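Cortical-lytic enzyme (Bacillus cereus, PDB 4S3J) hydrolyses partially degraded cortex peptidoglycan as an N-acetylglucosaminidase during spore germination, recognising the muramic acid delta-lactam residues specific to spore peptidoglycan. Local coordinates at residues 306-309 against 310-313. Sequence-based numbering, arbitrary orientation.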
loop_
_atom_site.group_PDB
_atom_site.type_symbol
_atom_site.label_atom_id
_atom_site.label_comp_id
_atom_site.label_asym_id
_atom_site.label_seq_id
_atom_site.Cartn_x
_atom_site.Cartn_y
_atom_site.Cartn_z
ATOM N N LEU A 306 -5.107 0.573 13.161
ATOM C CA LEU A 306 -4.976 2.026 13.118
ATOM C C LEU A 306 -5.504 2.675 14.400
ATOM O O LEU A 306 -4.905 3.639 14.889
ATOM C CB LEU A 306 -5.698 2.620 11.912
ATOM C CG LEU A 306 -5.113 2.175 10.572
ATOM C CD1 LEU A 306 -5.938 2.804 9.446
ATOM C CD2 LEU A 306 -3.645 2.527 10.411
ATOM N N GLN A 307 -6.612 2.163 14.932
ATOM C CA GLN A 307 -7.169 2.707 16.169
ATOM C C GLN A 307 -6.220 2.471 17.340
ATOM O O GLN A 307 -6.035 3.355 18.178
ATOM C CB GLN A 307 -8.528 2.090 16.475
ATOM C CG GLN A 307 -9.621 2.487 15.507
ATOM C CD GLN A 307 -10.906 1.756 15.787
ATOM O OE1 GLN A 307 -10.915 0.544 15.977
ATOM N NE2 GLN A 307 -11.995 2.491 15.847
ATOM N N TYR A 308 -5.617 1.285 17.399
ATOM C CA TYR A 308 -4.662 1.017 18.463
ATOM C C TYR A 308 -3.464 1.944 18.293
ATOM O O TYR A 308 -3.017 2.550 19.259
ATOM C CB TYR A 308 -4.199 -0.433 18.478
ATOM C CG TYR A 308 -3.028 -0.595 19.421
ATOM C CD1 TYR A 308 -3.203 -0.515 20.790
ATOM C CD2 TYR A 308 -1.752 -0.751 18.936
ATOM C CE1 TYR A 308 -2.128 -0.634 21.656
ATOM C CE2 TYR A 308 -0.658 -0.871 19.788
ATOM C CZ TYR A 308 -0.861 -0.802 21.149
ATOM O OH TYR A 308 0.221 -0.916 22.001
ATOM N N ALA A 309 -2.970 2.086 17.065
ATOM C CA ALA A 309 -1.812 2.947 16.821
ATOM C C ALA A 309 -2.065 4.396 17.275
ATOM O O ALA A 309 -1.207 5.011 17.901
ATOM C CB ALA A 309 -1.429 2.912 15.360
ATOM N N LYS A 310 -3.248 4.930 16.964
ATOM C CA LYS A 310 -3.632 6.289 17.362
ATOM C C LYS A 310 -3.666 6.457 18.870
ATOM O O LYS A 310 -3.491 7.558 19.371
ATOM C CB LYS A 310 -5.002 6.635 16.760
ATOM C CG LYS A 310 -4.902 6.947 15.306
ATOM C CD LYS A 310 -6.273 7.243 14.694
ATOM C CE LYS A 310 -7.043 8.299 15.432
ATOM N NZ LYS A 310 -8.347 8.549 14.745
ATOM N N SER A 311 -3.932 5.378 19.597
ATOM C CA SER A 311 -3.936 5.457 21.058
ATOM C C SER A 311 -2.530 5.572 21.623
ATOM O O SER A 311 -2.364 5.974 22.771
ATOM C CB SER A 311 -4.652 4.241 21.660
ATOM O OG SER A 311 -3.829 3.087 21.709
ATOM N N GLN A 312 -1.521 5.254 20.814
ATOM C CA GLN A 312 -0.133 5.204 21.267
ATOM C C GLN A 312 0.722 6.349 20.743
ATOM O O GLN A 312 1.810 6.579 21.263
ATOM C CB GLN A 312 0.532 3.884 20.840
ATOM C CG GLN A 312 -0.159 2.625 21.321
ATOM C CD GLN A 312 -0.215 2.522 22.834
ATOM O OE1 GLN A 312 0.812 2.396 23.506
ATOM N NE2 GLN A 312 -1.418 2.614 23.379
ATOM N N MET A 313 0.277 7.005 19.675
ATOM C CA MET A 313 1.071 8.039 19.009
ATOM C C MET A 313 0.184 8.969 18.187
ATOM O O MET A 313 -0.968 8.630 17.878
ATOM C CB MET A 313 2.129 7.404 18.098
ATOM C CG MET A 313 1.525 6.865 16.796
ATOM S SD MET A 313 2.732 5.937 15.818
ATOM C CE MET A 313 2.902 4.441 16.796
#
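Toward the C-terminal part of helix 299-312, the Y308 ring packs on the side chain of Q312. The evidence is a CH-pi contact: CG of Q312 lies over one face of the Y308 ring, 3.9 Å from its centroid and 27° off the ring normal, displaced toward the rim at CZ. The bend of Q312 at chi2 brings its amide alongside the ring, and with chi3 turning it the two planes lie 6° apart. The amide is held by a nearly straight bond from NE2 of Q312 to OG of S311 (3.0 Å, 175°), with the acceptor in the amide plane. That hydroxyl in turn donates to O of Y308 at 2.6 Å, in the carbonyl plane on a lone pair.

This helix follows strand 278-281 and leads to strand 318-330 in the TIM barrel of a family 18 glycosidase. Toward residue 313 the backbone bonds are mixed: N of K310 bonds to O of L306 at 3.0 Å, while O of A309 accepts N of Q312 (i to i+3) at 2.9 Å and, weakly, N of M313 (i to i+4). A309 and M313 pack against I318 and Y269, and OH of Y308 is hydrogen-bonded to OG of S257.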